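Local coordinates for protein beta-d-glucoside glucohydrolase (PDB 3ZZ1) that probably hydrolyses terminal, non-reducing beta-D-glucosyl residues to release beta-D-glucose, as a secreted family 3 beta-glucosidase of cellulose degradation, at residues A[242-247]-A[272-277]; A[222-227]-A[282-287]. All blocks are in the same frame, centred on the assembly; numbering follows the deposited sequence. Where two conformers were deposited one is given.

Interaction 1 of 2, residues A[242-247]-A[272-277]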
loop_
_atom_site.group_PDB
_atom_site.type_symbol
_atom_site.label_atom_id
_atom_site.label_comp_id
_atom_site.label_asym_id
_atom_site.label_seq_id
_atom_site.Cartn_x
_atom_site.Cartn_y
_atom_site.Cartn_z
ATOM N N THR A 242 -22.839 -12.693 11.850
ATOM C CA THR A 242 -24.297 -12.837 11.963
ATOM C C THR A 242 -25.015 -12.694 10.625
ATOM O O THR A 242 -24.504 -12.071 9.694
ATOM C CB THR A 242 -24.924 -11.784 12.907
ATOM O OG1 THR A 242 -24.656 -10.473 12.388
ATOM C CG2 THR A 242 -24.396 -11.918 14.340
ATOM N N THR A 243 -26.222 -13.250 10.556
ATOM C CA THR A 243 -27.114 -13.037 9.425
ATOM C C THR A 243 -27.722 -11.634 9.474
ATOM O O THR A 243 -27.548 -10.840 8.547
ATOM C CB THR A 243 -28.233 -14.099 9.394
ATOM O OG1 THR A 243 -27.647 -15.393 9.208
ATOM C CG2 THR A 243 -29.235 -13.820 8.260
ATOM N N VAL A 244 -28.407 -11.340 10.577
ATOM C CA VAL A 244 -29.249 -10.151 10.710
ATOM C C VAL A 244 -28.499 -8.853 11.035
ATOM O O VAL A 244 -28.690 -7.848 10.348
ATOM C CB VAL A 244 -30.391 -10.400 11.733
ATOM C CG1 VAL A 244 -31.172 -9.126 12.009
ATOM C CG2 VAL A 244 -31.326 -11.492 11.217
ATOM N N GLN A 245 -27.666 -8.865 12.074
ATOM C CA GLN A 245 -26.937 -7.654 12.490
ATOM C C GLN A 245 -26.009 -7.115 11.390
ATOM O O GLN A 245 -25.956 -5.899 11.157
ATOM C CB GLN A 245 -26.150 -7.872 13.792
ATOM C CG GLN A 245 -25.556 -6.565 14.352
ATOM C CD GLN A 245 -24.643 -6.760 15.545
ATOM O OE1 GLN A 245 -24.991 -7.438 16.513
ATOM N NE2 GLN A 245 -23.467 -6.142 15.490
ATOM N N SER A 246 -25.282 -8.015 10.721
ATOM C CA SER A 246 -24.378 -7.616 9.638
ATOM C C SER A 246 -25.169 -6.881 8.550
ATOM O O SER A 246 -24.831 -5.746 8.181
ATOM C CB SER A 246 -23.611 -8.821 9.076
ATOM O OG SER A 246 -24.468 -9.724 8.385
ATOM N N ALA A 247 -26.245 -7.513 8.080
ATOM C CA ALA A 247 -27.158 -6.901 7.110
ATOM C C ALA A 247 -27.627 -5.500 7.541
ATOM O O ALA A 247 -27.480 -4.532 6.788
ATOM C CB ALA A 247 -28.358 -7.822 6.859
ATOM N N THR A 272 -32.655 -14.975 2.912
ATOM C CA THR A 272 -34.037 -15.164 2.462
ATOM C C THR A 272 -34.964 -15.359 3.668
ATOM O O THR A 272 -36.004 -14.709 3.761
ATOM C CB THR A 272 -34.151 -16.345 1.457
ATOM O OG1 THR A 272 -33.462 -16.003 0.248
ATOM C CG2 THR A 272 -35.611 -16.666 1.126
ATOM N N ASN A 273 -34.554 -16.228 4.596
ATOM C CA ASN A 273 -35.310 -16.490 5.821
ATOM C C ASN A 273 -35.424 -15.279 6.745
ATOM O O ASN A 273 -36.476 -15.058 7.350
ATOM C CB ASN A 273 -34.717 -17.680 6.582
ATOM C CG ASN A 273 -34.920 -19.005 5.854
ATOM O OD1 ASN A 273 -35.745 -19.110 4.942
ATOM N ND2 ASN A 273 -34.162 -20.023 6.256
ATOM N N ALA A 274 -34.348 -14.500 6.846
ATOM C CA ALA A 274 -34.331 -13.296 7.686
ATOM C C ALA A 274 -35.231 -12.175 7.145
ATOM O O ALA A 274 -35.809 -11.412 7.917
ATOM C CB ALA A 274 -32.901 -12.792 7.882
ATOM N N VAL A 275 -35.347 -12.086 5.822
ATOM C CA VAL A 275 -36.250 -11.128 5.183
ATOM C C VAL A 275 -37.713 -11.564 5.357
ATOM O O VAL A 275 -38.572 -10.751 5.716
ATOM C CB VAL A 275 -35.894 -10.920 3.684
ATOM C CG1 VAL A 275 -36.925 -10.053 2.986
ATOM C CG2 VAL A 275 -34.507 -10.292 3.545
ATOM N N ASN A 276 -37.981 -12.848 5.125
ATOM C CA ASN A 276 -39.332 -13.407 5.281
ATOM C C ASN A 276 -39.857 -13.386 6.710
ATOM O O ASN A 276 -41.069 -13.266 6.919
ATOM C CB ASN A 276 -39.397 -14.834 4.734
ATOM C CG ASN A 276 -39.313 -14.878 3.228
ATOM O OD1 ASN A 276 -39.607 -13.895 2.546
ATOM N ND2 ASN A 276 -38.907 -16.025 2.695
ATOM N N SER A 277 -38.942 -13.514 7.673
ATOM C CA SER A 277 -39.281 -13.471 9.095
ATOM C C SER A 277 -39.185 -12.050 9.638
ATOM O O SER A 277 -39.240 -11.835 10.854
ATOM C CB SER A 277 -38.372 -14.402 9.900
ATOM O OG SER A 277 -38.576 -15.754 9.538
#
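Thr243 CG2 and Val244 CG2, neighbours in 242-247, converge on Ala274 CB, a compact case of how a small side chain lets two short helices approach. The contact is wholly apolar, with no hydrogen bond crossing it. Thr243 CG2 lies 3.8 Å from Ala274 CB, and Val244 CG2 lies 3.9 Å from the same carbon: one methyl meets two. The backbones come near in step with this, Val244 CA standing 6.7 Å from Ala274 CA.

The touching branches are chosen by torsion. In Thr243 the hydroxyl OG1 sits beside the backbone N (chi1 -63°), which puts CG2 opposite that N, and OG1 hydrogen-bonds to the carbonyl of Leu266; one side chain thus divides into an apolar branch for Ala274 and a polar branch bound to the chain leading into helix 269-276. Val244 does the reverse, sending CG1 opposite its N and keeping CG2 for the alanine.

Behind this first shell, the turn 242-246 is held by two bonds, both donated by Ser246 to Thr242. Ser246 N donates to Thr242 OG1 at 3.0 Å, and Ser246 OG donates to Thr242 O at 2.7 Å, tilted 35° from the carbonyl plane. The Thr243 carbonyl is taken by Trp267 NE1. On the other helix, Ser277 N closes a turn on Asn273 O at 2.9 Å, just where helical geometry ends, and the backbone of Ala274 is bonded to Val280.

The pair belongs to the family 3 N-terminal domain, of the TIM-barrel clan, where helix 244-249 follows strand 232-235; helix 269-276 packs through Thr272 against helix 25-32 and through Val275 against helix 282-298.

Interaction 2 of 2, residues A[222-227]-A[282-287]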
loop_
_atom_site.group_PDB
_atom_site.type_symbol
_atom_site.label_atom_id
_atom_site.label_comp_id
_atom_site.label_asym_id
_atom_site.label_seq_id
_atom_site.Cartn_x
_atom_site.Cartn_y
_atom_site.Cartn_z
ATOM N N VAL A 222 -19.929 6.233 9.374
ATOM C CA VAL A 222 -18.667 6.761 8.851
ATOM C C VAL A 222 -18.512 6.569 7.337
ATOM O O VAL A 222 -18.484 7.545 6.592
ATOM C CB VAL A 222 -17.431 6.201 9.599
ATOM C CG1 VAL A 222 -16.151 6.848 9.076
ATOM C CG2 VAL A 222 -17.561 6.438 11.096
ATOM N N LEU A 223 -18.413 5.321 6.888
ATOM C CA LEU A 223 -18.136 5.041 5.479
ATOM C C LEU A 223 -19.245 5.538 4.557
ATOM O O LEU A 223 -18.985 6.242 3.588
ATOM C CB LEU A 223 -17.864 3.545 5.247
ATOM C CG LEU A 223 -17.570 3.032 3.826
ATOM C CD1 LEU A 223 -16.393 3.748 3.172
ATOM C CD2 LEU A 223 -17.317 1.528 3.850
ATOM N N LYS A 224 -20.482 5.182 4.878
ATOM C CA LYS A 224 -21.587 5.440 3.967
ATOM C C LYS A 224 -22.213 6.823 4.122
ATOM O O LYS A 224 -22.555 7.457 3.124
ATOM C CB LYS A 224 -22.644 4.331 4.065
ATOM C CG LYS A 224 -22.195 3.025 3.418
ATOM C CD LYS A 224 -23.254 1.940 3.513
ATOM C CE LYS A 224 -22.765 0.656 2.857
ATOM N NZ LYS A 224 -23.816 -0.396 2.828
ATOM N N ASP A 225 -22.364 7.281 5.363
ATOM C CA ASP A 225 -23.043 8.548 5.629
ATOM C C ASP A 225 -22.087 9.744 5.683
ATOM O O ASP A 225 -22.369 10.794 5.107
ATOM C CB ASP A 225 -23.883 8.459 6.911
ATOM C CG ASP A 225 -25.074 7.519 6.773
ATOM O OD1 ASP A 225 -25.351 7.052 5.651
ATOM O OD2 ASP A 225 -25.742 7.251 7.790
ATOM N N GLN A 226 -20.961 9.583 6.366
ATOM C CA GLN A 226 -20.008 10.676 6.512
ATOM C C GLN A 226 -19.073 10.802 5.312
ATOM O O GLN A 226 -18.805 11.913 4.858
ATOM C CB GLN A 226 -19.235 10.553 7.824
ATOM C CG GLN A 226 -20.074 10.951 9.033
ATOM C CD GLN A 226 -19.408 10.645 10.356
ATOM O OE1 GLN A 226 -19.869 11.092 11.407
ATOM N NE2 GLN A 226 -18.323 9.883 10.319
ATOM N N LEU A 227 -18.591 9.669 4.797
ATOM C CA LEU A 227 -17.737 9.667 3.601
ATOM C C LEU A 227 -18.539 9.612 2.299
ATOM O O LEU A 227 -17.967 9.705 1.211
ATOM C CB LEU A 227 -16.710 8.524 3.642
ATOM C CG LEU A 227 -15.660 8.462 4.759
ATOM C CD1 LEU A 227 -14.636 7.384 4.445
ATOM C CD2 LEU A 227 -14.976 9.800 4.943
ATOM N N THR A 282 -36.781 -5.469 3.693
ATOM C CA THR A 282 -36.508 -5.573 2.263
ATOM C C THR A 282 -35.753 -4.346 1.748
ATOM O O THR A 282 -34.915 -4.462 0.853
ATOM C CB THR A 282 -37.802 -5.733 1.458
ATOM O OG1 THR A 282 -38.752 -4.758 1.901
ATOM C CG2 THR A 282 -38.382 -7.118 1.647
ATOM N N SER A 283 -36.050 -3.181 2.324
ATOM C CA SER A 283 -35.376 -1.932 1.956
ATOM C C SER A 283 -33.857 -2.034 2.103
ATOM O O SER A 283 -33.117 -1.504 1.277
ATOM C CB SER A 283 -35.902 -0.771 2.801
ATOM O OG SER A 283 -35.612 -0.975 4.175
ATOM N N ARG A 284 -33.406 -2.711 3.158
ATOM C CA ARG A 284 -31.979 -2.927 3.388
ATOM C C ARG A 284 -31.344 -3.766 2.276
ATOM O O ARG A 284 -30.286 -3.403 1.762
ATOM C CB ARG A 284 -31.738 -3.560 4.762
ATOM C CG ARG A 284 -30.271 -3.672 5.186
ATOM C CD ARG A 284 -29.550 -2.312 5.290
ATOM N NE ARG A 284 -28.912 -1.922 4.035
ATOM C CZ ARG A 284 -27.737 -2.384 3.604
ATOM N NH1 ARG A 284 -27.053 -3.265 4.326
ATOM N NH2 ARG A 284 -27.245 -1.966 2.445
ATOM N N VAL A 285 -31.994 -4.871 1.913
ATOM C CA VAL A 285 -31.542 -5.735 0.816
ATOM C C VAL A 285 -31.612 -4.996 -0.522
ATOM O O VAL A 285 -30.709 -5.118 -1.350
ATOM C CB VAL A 285 -32.338 -7.073 0.768
ATOM C CG1 VAL A 285 -32.045 -7.857 -0.511
ATOM C CG2 VAL A 285 -32.019 -7.925 2.000
ATOM N N ASP A 286 -32.677 -4.223 -0.722
ATOM C CA ASP A 286 -32.793 -3.366 -1.898
ATOM C C ASP A 286 -31.625 -2.381 -2.005
ATOM O O ASP A 286 -31.137 -2.112 -3.109
ATOM C CB ASP A 286 -34.129 -2.618 -1.893
ATOM C CG ASP A 286 -35.271 -3.441 -2.485
ATOM O OD1 ASP A 286 -35.051 -4.593 -2.931
ATOM O OD2 ASP A 286 -36.397 -2.919 -2.513
ATOM N N ASP A 287 -31.176 -1.859 -0.863
ATOM C CA ASP A 287 -30.009 -0.976 -0.821
ATOM C C ASP A 287 -28.706 -1.705 -1.164
ATOM O O ASP A 287 -27.857 -1.141 -1.854
ATOM C CB ASP A 287 -29.875 -0.272 0.532
ATOM C CG ASP A 287 -28.764 0.781 0.535
ATOM O OD1 ASP A 287 -28.909 1.814 -0.152
ATOM O OD2 ASP A 287 -27.741 0.575 1.219
HETATM O O HOH W 1 -26.360 0.644 3.464
#
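Lys224 reaches across to Arg284 and Asp287 over backbones that stay far apart, its CA 11.6 Å from Asp287 CA, so that side chains and one water carry the contact. Beyond CG the lysine is fully extended, which carries its amine to about the middle of the gap. Arg284 behaves differently: its chain folds at chi2 and chi3 (the latter -91°), and the bends bring NH2 beside the Asp287 carboxylate, on the side facing Lys224.

The direct charge pairing lies within helix 282-298. Arg284 NH2 donates to Asp287 OD2 at 2.9 Å in a salt bridge that is somewhat bent (143° at the hydrogen) and uses the anti lone pair of the carboxylate, with the oxygen 22° out of the guanidinium plane. Arg291 NE holds the same oxygen.

Across the gap a water does the joining. It accepts from Lys224 NZ at 2.8 Å and donates to Asp287 OD2 at 2.6 Å, spanning a separation of 4.4 Å between NZ and OD2 that is too long for a salt bridge. All three residues belong to the TIM-barrel-clan domain of family 3, Lys224 on helix 216-226 before strand 232-235 and the other two on the later helix 282-298.

The like charges are reconciled by a shared anion. Lys224 NZ stands 3.8 Å from Arg284 NH2, yet each forms a salt bridge with Asp252, the lysine at OD2 and the arginine at OD1, an arrangement that would favour keeping that carboxylate ionised.

Carbonyl oxygens complete the grip: Gly250 O on Lys224 NZ, Ala247 O and Leu251 O on Arg284 NH1. At the lysine's own end, helix 216-226 widens into a pi-type turn, where Leu227 N bonds Val222 O at 2.8 Å.

Interaction 1 is nested along the chain inside the loop that interaction 2 closes: the order is 222-227, 242-247, 272-277, 282-287, all within the family 3 N-terminal domain. Their centres lie about 16 Å apart, on the same side of the chain's centre. Helices 269-276 and 282-298 are consecutive, and Val275 of the first packs on Thr282 and Val285 of the second. A probable hydrogen bond from Arg284 NH1 to Ala247 O, 2.8 Å long, also joins the two sites directly. An apolar contact and a hydrated charge cluster thus link four helices of the barrel-type domain, 216-226, 244-249, 269-276 and 282-298.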